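Local coordinates for taurine dioxygenase (Burkholderia xenovorans, PDB 5KEU), which probably acts as an iron(II)- and 2-oxoglutarate-dependent dioxygenase of the TauD/TfdA family, with magnesium occupying the metal site in this crystal, at residues F61-F66 / K257-S262; T124-A129 / A318-N323; T150-L155 / T271-P276. All blocks are in the same frame, centred on the assembly; numbering follows the deposited sequence.

Interaction 1: F61-F66 / K257-S262; sequences FFREQF and KWEAGS
Arg63, Glu64 and Gln65 meet Gly261 and Ser262 in a mainly polar loop-to-turn contact at the end of two inner strands of the large mixed sheet, where strand 59-62 runs out beside the type II turn Glu259-Ser262 that leads into strand 263-267. Arg63 carries most of the polar contact. Its chain bends at the second torsion (chi2 -69°), which brings the guanidinium back toward the start of the turn, edge first. There both terminal nitrogens grip one backbone oxygen end-on: NH1 lies 2.9 Å and NH2 3.2 Å from Lys257 O, which sits almost in the guanidinium plane. NH1 also donates to Ser262 OG at 2.9 Å, this time with the acceptor tilted 18° out of that plane. With NE in a salt bridge to Glu32, the group's rotation is well fixed. Further on, Gln65 N donates to Gly261 O at 2.8 Å. Gly261 holds the third position of the turn with backbone angles that call for glycine, and its CA lies over one face of the Phe66 ring, 4.1 Å from the centroid, as a CH-pi contact. Water knits the rest: one molecule links Glu64 N, Ala260 O and Ser262 OG, and another donates to both Glu64 OE2 and Glu259 OE1, so it probably eases the approach of those two carboxylates. Next to the contact, Phe62 pairs with Val263 through the backbone where strands 59-62 and 263-267 run antiparallel; Phe61 bonds to strand 31-34 on the other side, while Gly261 and Ser262 both reach Gly140 at the end of strand 135-140.

Interaction 2: T124-A129 / A318-N323; sequences TDVTAA and AAVALN. With MG (magnesium ion), chain C.
The flat groups here are the carboxylate of Asp125, the terminal carboxylate of Asn323 and the Asn323 side-chain amide, and all three work through their oxygens. Asp125 presents OD1 to the magnesium ion at 2.2 Å, and Asn323 presents its backbone O to the same ion at 2.0 Å. The two oxygens stand only 2.8 Å apart because they share the metal. The other terminal oxygen, OXT, accepts from a metal-bound water at 2.7 Å, so this carboxylate is held both directly and through the ion's water shell. The amide turns OD1 to the backbone instead: Val126 N makes a weak bond to it at 3.0 Å, and a further water donates to OD1 while accepting from Ala128 N. Beside these polar groups Val126 plugs against helix 313-322. With CG1 anti to its backbone N (chi1 -152°), that methyl meets Ala319 CB at 3.6 Å, leaving CG2 to rest on Val320 CA, also at 3.6 Å. His123 and His273 complete the six ligands with two waters. His123 and Asp125 form the HxD motif, which with His273 makes the facial triad of this family. The magnesium probably stands in for iron(II), and the chain's own C-terminal carboxylate takes a metal position outside the triad, where members of the family would be expected to bind cosubstrate or water.

Interaction 3: T150-L155 / T271-P276; sequences TQWTNL and TAHLAP. With MG (magnesium ion), chain C; FMT (formic acid), chain Z; FMT (formic acid), chain M.
Trp152 and His273 face each other as a non-hydrogen-bonded pair of an antiparallel ladder, and the hydrogen-bonded pairs on either side carry the backbone bonds between the two strands. Gln151 and Leu274 exchange two bonds: Gln151 N gives to Leu274 O at 3.2 Å, nearly straight and on a carbonyl lone pair, while Leu274 N gives to Gln151 O at 2.8 Å. At the next such pair Thr153 N gives to Ala272 O at 2.8 Å, and the return bond from Ala272 N to Thr153 O is weak. Along its other edge strand 150-154 bonds to strand 253-256, Thr150 with Phe256 and Trp152 with Val254. These strands, with 122-123, form the smaller sheet of the double-stranded beta-helix, the jelly-roll core of the cupin-type dioxygenases, and its inner surface carries the metal ligand His273. The pairing sets His273 CB over one face of the indole of Trp152, 3.7 Å from the five-membered ring's centroid, as a CH-pi contact; chi1 57° then turns the imidazole away so that NE2 binds the magnesium at 2.1 Å. The two ring planes are inclined at 39°. Leu155 adds an apolar touch, its CD1 lying 3.5 Å from Thr271 C. Side-chain hydroxyls find partners beyond the ladder: Thr153 OG1 at Ala247 O, Thr271 OG1 at Asp267 O. Thr150 OG1 accepts from Trp258 NE1 and donates to O2 of one formate at 2.8 Å. On the opposite face from His273, Gln151 NE2 donates almost straight to O1 of a second formic acid molecule, probably from the crystallisation liquor, at 3.0 Å; Gln151 and Leu274 pack on Pro250 of the second subunit.

Overall arrangement
Interaction 3 is the hub. Toward interaction 1, Trp258 NE1 approaches Thr150 OG1 at 2.8 Å, and Phe61 CE1 packs 3.6 Å from Trp152 CZ3, so strand 59-62 and the loop after strand 253-256 are tied to the smaller sheet. Toward interaction 2, Thr124 OG1 reaches Thr271 O at 2.8 Å, and Asp125 OD1 lies 3.1 Å from His273 CE1 as both residues converge on the magnesium. Interactions 2 and 3 share that ion and two of its waters, and their centres are about 14 Å apart. Interaction 1 stands back from the site: its centre is about 24 Å from that of interaction 2, and its Trp258 side chain is about 10 Å from the metal.

Interaction 1: F61-F66 / K257-S262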
# COMPACT_ATOMS: atom_id res chain seq x y z
N PHE B 61 -0.48 -12.11 11.58
CA PHE B 61 0.71 -11.50 12.13
C PHE B 61 0.76 -11.72 13.63
O PHE B 61 -0.27 -11.76 14.31
CB PHE B 61 0.76 -9.99 11.82
CG PHE B 61 0.68 -9.68 10.35
CD1 PHE B 61 1.80 -9.81 9.53
CD2 PHE B 61 -0.52 -9.27 9.78
CE1 PHE B 61 1.74 -9.50 8.18
CE2 PHE B 61 -0.60 -8.97 8.43
CZ PHE B 61 0.52 -9.08 7.62
N PHE B 62 1.98 -11.90 14.14
CA PHE B 62 2.24 -11.96 15.57
C PHE B 62 3.26 -10.89 15.92
O PHE B 62 4.08 -10.49 15.08
CB PHE B 62 2.77 -13.34 15.99
CG PHE B 62 1.92 -14.51 15.51
CD1 PHE B 62 0.98 -15.09 16.36
CD2 PHE B 62 2.09 -15.03 14.24
CE1 PHE B 62 0.22 -16.18 15.94
CE2 PHE B 62 1.33 -16.13 13.81
CZ PHE B 62 0.39 -16.70 14.66
N ARG B 63 3.21 -10.40 17.16
CA ARG B 63 4.17 -9.42 17.66
C ARG B 63 4.86 -9.96 18.90
O ARG B 63 4.28 -10.77 19.65
CB ARG B 63 3.50 -8.08 18.02
CG ARG B 63 2.68 -7.44 16.90
CD ARG B 63 3.57 -6.94 15.77
NE ARG B 63 2.86 -6.04 14.87
CZ ARG B 63 3.46 -5.29 13.94
NH1 ARG B 63 4.77 -5.36 13.80
NH2 ARG B 63 2.76 -4.47 13.17
N GLU B 64 6.09 -9.50 19.13
CA GLU B 64 6.84 -9.82 20.35
C GLU B 64 7.00 -11.33 20.54
O GLU B 64 6.88 -11.85 21.65
CB GLU B 64 6.19 -9.17 21.57
CG GLU B 64 6.02 -7.67 21.41
CD GLU B 64 7.32 -6.92 21.59
OE1 GLU B 64 8.12 -7.31 22.47
OE2 GLU B 64 7.55 -5.94 20.85
N GLN B 65 7.27 -12.03 19.45
CA GLN B 65 7.57 -13.46 19.46
C GLN B 65 9.04 -13.61 19.07
O GLN B 65 9.39 -13.65 17.90
CB GLN B 65 6.67 -14.23 18.49
CG GLN B 65 5.17 -14.04 18.73
CD GLN B 65 4.73 -14.58 20.08
OE1 GLN B 65 5.20 -15.62 20.52
NE2 GLN B 65 3.82 -13.86 20.74
N PHE B 66 9.91 -13.67 20.07
CA PHE B 66 11.35 -13.72 19.84
C PHE B 66 11.75 -15.19 19.85
O PHE B 66 11.82 -15.82 20.90
CB PHE B 66 12.10 -12.90 20.89
CG PHE B 66 11.67 -11.46 20.93
CD1 PHE B 66 12.25 -10.53 20.07
CD2 PHE B 66 10.66 -11.06 21.79
CE1 PHE B 66 11.83 -9.21 20.08
CE2 PHE B 66 10.23 -9.73 21.81
CZ PHE B 66 10.82 -8.80 20.96
N LYS B 257 4.09 -3.06 8.95
CA LYS B 257 5.35 -2.47 9.41
C LYS B 257 5.96 -3.41 10.44
O LYS B 257 5.38 -3.63 11.51
CB LYS B 257 5.14 -1.08 10.00
CG LYS B 257 6.45 -0.43 10.51
CD LYS B 257 6.22 1.00 10.96
CE LYS B 257 7.54 1.71 11.29
NZ LYS B 257 8.33 1.02 12.35
N TRP B 258 7.14 -3.95 10.10
CA TRP B 258 7.84 -4.91 10.95
C TRP B 258 8.37 -4.26 12.22
O TRP B 258 8.70 -3.07 12.26
CB TRP B 258 9.01 -5.54 10.17
CG TRP B 258 8.53 -6.42 9.04
CD1 TRP B 258 8.23 -6.05 7.76
CD2 TRP B 258 8.26 -7.83 9.13
NE1 TRP B 258 7.80 -7.15 7.04
CE2 TRP B 258 7.81 -8.25 7.86
CE3 TRP B 258 8.37 -8.78 10.15
CZ2 TRP B 258 7.46 -9.58 7.58
CZ3 TRP B 258 8.02 -10.10 9.88
CH2 TRP B 258 7.57 -10.49 8.60
N GLU B 259 8.44 -5.06 13.27
CA GLU B 259 9.22 -4.75 14.46
C GLU B 259 9.99 -6.01 14.83
O GLU B 259 9.64 -7.11 14.41
CB GLU B 259 8.34 -4.28 15.63
CG GLU B 259 7.59 -2.98 15.35
CD GLU B 259 7.13 -2.29 16.61
OE1 GLU B 259 6.95 -2.97 17.64
OE2 GLU B 259 6.97 -1.05 16.58
N ALA B 260 11.05 -5.84 15.62
CA ALA B 260 11.78 -7.01 16.09
C ALA B 260 10.81 -7.95 16.80
O ALA B 260 9.96 -7.51 17.57
CB ALA B 260 12.92 -6.60 17.03
N GLY B 261 10.92 -9.24 16.51
CA GLY B 261 10.02 -10.22 17.07
C GLY B 261 8.69 -10.36 16.35
O GLY B 261 7.83 -11.11 16.82
N SER B 262 8.47 -9.65 15.24
CA SER B 262 7.23 -9.85 14.52
C SER B 262 7.32 -11.09 13.64
O SER B 262 8.41 -11.54 13.27
CB SER B 262 6.88 -8.63 13.66
OG SER B 262 6.58 -7.51 14.48
O HOH W 1 7.23 -7.54 17.22
O HOH W 2 6.22 -5.31 18.32
O HOH W 3 10.04 -13.00 15.39

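Interaction 2: T124-A129 / A318-N323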
# COMPACT_ATOMS: atom_id res chain seq x y z
N THR B 124 3.58 -14.44 -6.09
CA THR B 124 3.27 -15.59 -5.25
C THR B 124 4.51 -16.47 -5.28
O THR B 124 5.09 -16.67 -6.35
CB THR B 124 2.03 -16.31 -5.76
OG1 THR B 124 0.92 -15.38 -5.77
CG2 THR B 124 1.66 -17.45 -4.86
N ASP B 125 4.95 -16.95 -4.12
CA ASP B 125 6.27 -17.58 -4.07
C ASP B 125 6.35 -18.86 -4.88
O ASP B 125 5.50 -19.75 -4.76
CB ASP B 125 6.65 -17.86 -2.63
CG ASP B 125 7.08 -16.61 -1.90
OD1 ASP B 125 7.57 -15.65 -2.56
OD2 ASP B 125 6.93 -16.62 -0.66
N VAL B 126 7.42 -18.99 -5.67
CA VAL B 126 7.80 -20.21 -6.38
C VAL B 126 6.72 -20.75 -7.29
O VAL B 126 6.61 -21.96 -7.48
CB VAL B 126 8.24 -21.33 -5.40
CG1 VAL B 126 9.24 -22.26 -6.10
CG2 VAL B 126 8.82 -20.78 -4.13
N THR B 127 5.91 -19.87 -7.89
CA THR B 127 4.91 -20.41 -8.80
C THR B 127 5.51 -20.90 -10.11
O THR B 127 4.79 -21.50 -10.91
CB THR B 127 3.78 -19.41 -9.09
OG1 THR B 127 4.29 -18.21 -9.68
CG2 THR B 127 3.02 -19.09 -7.81
N ALA B 128 6.81 -20.70 -10.35
CA ALA B 128 7.42 -21.37 -11.49
C ALA B 128 7.53 -22.88 -11.28
O ALA B 128 7.80 -23.59 -12.25
CB ALA B 128 8.82 -20.82 -11.79
N ALA B 129 7.33 -23.37 -10.06
CA ALA B 129 7.46 -24.80 -9.79
C ALA B 129 6.10 -25.49 -9.86
O ALA B 129 5.05 -24.87 -9.79
CB ALA B 129 8.06 -25.05 -8.41
N ALA B 318 16.28 -23.20 -5.38
CA ALA B 318 16.74 -21.82 -5.51
C ALA B 318 15.57 -20.85 -5.53
O ALA B 318 15.62 -19.79 -4.90
CB ALA B 318 17.58 -21.67 -6.78
N ALA B 319 14.49 -21.21 -6.23
CA ALA B 319 13.31 -20.34 -6.24
C ALA B 319 12.68 -20.27 -4.86
O ALA B 319 12.33 -19.18 -4.39
CB ALA B 319 12.29 -20.82 -7.28
N VAL B 320 12.55 -21.42 -4.17
CA VAL B 320 12.06 -21.39 -2.79
C VAL B 320 12.90 -20.44 -1.95
O VAL B 320 12.38 -19.64 -1.16
CB VAL B 320 12.04 -22.81 -2.18
CG1 VAL B 320 11.74 -22.73 -0.68
CG2 VAL B 320 11.01 -23.69 -2.87
N ALA B 321 14.23 -20.49 -2.13
CA ALA B 321 15.11 -19.68 -1.30
C ALA B 321 15.05 -18.20 -1.65
O ALA B 321 15.21 -17.35 -0.77
CB ALA B 321 16.55 -20.20 -1.41
N LEU B 322 14.79 -17.87 -2.91
CA LEU B 322 14.97 -16.50 -3.39
C LEU B 322 13.68 -15.74 -3.62
O LEU B 322 13.69 -14.51 -3.50
CB LEU B 322 15.79 -16.50 -4.68
CG LEU B 322 17.24 -17.00 -4.55
CD1 LEU B 322 17.88 -17.15 -5.91
CD2 LEU B 322 18.07 -16.06 -3.68
N ASN B 323 12.58 -16.41 -3.95
CA ASN B 323 11.29 -15.73 -4.24
C ASN B 323 10.68 -15.09 -2.99
O ASN B 323 9.89 -14.14 -3.07
CB ASN B 323 10.26 -16.71 -4.85
CG ASN B 323 10.66 -17.19 -6.24
OD1 ASN B 323 9.96 -18.02 -6.83
ND2 ASN B 323 11.78 -16.69 -6.77
OXT ASN B 323 10.94 -15.53 -1.86
MG MG C . 8.19 -13.65 -2.04
O HOH W 4 8.92 -18.68 -9.20
O HOH W 5 8.84 -14.62 -0.45
O HOH W 6 9.13 -11.93 -1.30

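Interaction 3: T150-L155 / T271-P276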
# COMPACT_ATOMS: atom_id res chain seq x y z
N THR B 150 6.13 -4.75 4.27
CA THR B 150 5.71 -5.75 3.29
C THR B 150 4.22 -5.58 3.04
O THR B 150 3.48 -5.15 3.94
CB THR B 150 6.01 -7.17 3.81
OG1 THR B 150 7.38 -7.25 4.24
CG2 THR B 150 5.75 -8.25 2.74
N GLN B 151 3.77 -5.88 1.82
CA GLN B 151 2.35 -5.83 1.50
C GLN B 151 1.88 -7.17 0.94
O GLN B 151 2.65 -7.89 0.29
CB GLN B 151 2.04 -4.75 0.48
CG GLN B 151 2.53 -3.36 0.89
CD GLN B 151 1.87 -2.26 0.11
OE1 GLN B 151 0.64 -2.23 -0.03
NE2 GLN B 151 2.67 -1.31 -0.38
N TRP B 152 0.60 -7.48 1.16
CA TRP B 152 -0.04 -8.67 0.61
C TRP B 152 -1.31 -8.25 -0.10
O TRP B 152 -1.97 -7.29 0.30
CB TRP B 152 -0.43 -9.70 1.71
CG TRP B 152 0.75 -10.44 2.29
CD1 TRP B 152 1.15 -11.72 1.98
CD2 TRP B 152 1.68 -9.95 3.27
NE1 TRP B 152 2.29 -12.05 2.70
CE2 TRP B 152 2.63 -10.99 3.50
CE3 TRP B 152 1.80 -8.76 3.97
CZ2 TRP B 152 3.68 -10.85 4.42
CZ3 TRP B 152 2.86 -8.63 4.89
CH2 TRP B 152 3.77 -9.67 5.11
N THR B 153 -1.70 -9.02 -1.12
CA THR B 153 -2.99 -8.79 -1.75
C THR B 153 -3.80 -10.08 -1.75
O THR B 153 -3.25 -11.19 -1.79
CB THR B 153 -2.83 -8.22 -3.16
OG1 THR B 153 -4.12 -7.86 -3.67
CG2 THR B 153 -2.15 -9.25 -4.10
N ASN B 154 -5.12 -9.92 -1.71
CA ASN B 154 -6.06 -11.03 -1.58
C ASN B 154 -6.51 -11.43 -2.98
O ASN B 154 -7.33 -10.75 -3.60
CB ASN B 154 -7.24 -10.61 -0.71
CG ASN B 154 -8.24 -11.73 -0.49
OD1 ASN B 154 -8.31 -12.68 -1.26
ND2 ASN B 154 -9.04 -11.61 0.56
N LEU B 155 -6.00 -12.56 -3.48
CA LEU B 155 -6.29 -13.00 -4.83
C LEU B 155 -7.60 -13.79 -4.93
O LEU B 155 -8.12 -13.97 -6.04
CB LEU B 155 -5.12 -13.85 -5.37
CG LEU B 155 -3.78 -13.10 -5.49
CD1 LEU B 155 -2.63 -13.97 -6.01
CD2 LEU B 155 -3.96 -11.91 -6.42
N THR B 271 -2.79 -15.53 -2.05
CA THR B 271 -2.20 -14.20 -1.95
C THR B 271 -1.05 -14.05 -2.93
O THR B 271 -0.48 -15.03 -3.42
CB THR B 271 -1.63 -13.90 -0.55
OG1 THR B 271 -0.61 -14.86 -0.23
CG2 THR B 271 -2.73 -13.93 0.51
N ALA B 272 -0.71 -12.80 -3.19
CA ALA B 272 0.61 -12.40 -3.66
C ALA B 272 1.13 -11.37 -2.67
O ALA B 272 0.36 -10.78 -1.90
CB ALA B 272 0.57 -11.80 -5.08
N HIS B 273 2.45 -11.15 -2.67
CA HIS B 273 3.02 -10.17 -1.75
C HIS B 273 4.10 -9.36 -2.46
O HIS B 273 4.54 -9.67 -3.57
CB HIS B 273 3.57 -10.83 -0.48
CG HIS B 273 4.60 -11.88 -0.75
ND1 HIS B 273 4.26 -13.18 -1.08
CD2 HIS B 273 5.96 -11.83 -0.78
CE1 HIS B 273 5.36 -13.88 -1.30
NE2 HIS B 273 6.40 -13.08 -1.13
N LEU B 274 4.50 -8.28 -1.79
CA LEU B 274 5.39 -7.27 -2.34
C LEU B 274 6.47 -7.01 -1.30
O LEU B 274 6.18 -6.48 -0.22
CB LEU B 274 4.62 -5.98 -2.65
CG LEU B 274 5.48 -4.81 -3.16
CD1 LEU B 274 6.02 -5.06 -4.57
CD2 LEU B 274 4.71 -3.47 -3.09
N ALA B 275 7.72 -7.38 -1.62
CA ALA B 275 8.84 -7.09 -0.73
C ALA B 275 9.20 -5.60 -0.82
O ALA B 275 8.94 -4.96 -1.83
CB ALA B 275 10.06 -7.94 -1.11
N PRO B 276 9.80 -5.04 0.23
CA PRO B 276 10.08 -3.60 0.23
C PRO B 276 11.15 -3.22 -0.77
O PRO B 276 12.11 -3.96 -1.01
CB PRO B 276 10.58 -3.34 1.65
CG PRO B 276 11.09 -4.67 2.12
CD PRO B 276 10.12 -5.65 1.54
MG MG C . 8.19 -13.65 -2.04
C FMT Z . 9.49 -9.80 2.12
O1 FMT Z . 8.75 -10.60 1.54
O2 FMT Z . 9.10 -8.82 2.76
C FMT M . 6.12 -0.38 0.68
O1 FMT M . 5.67 -1.17 -0.17
O2 FMT M . 7.30 0.01 0.75
O HOH W 5 8.84 -14.62 -0.45
O HOH W 6 9.13 -11.93 -1.30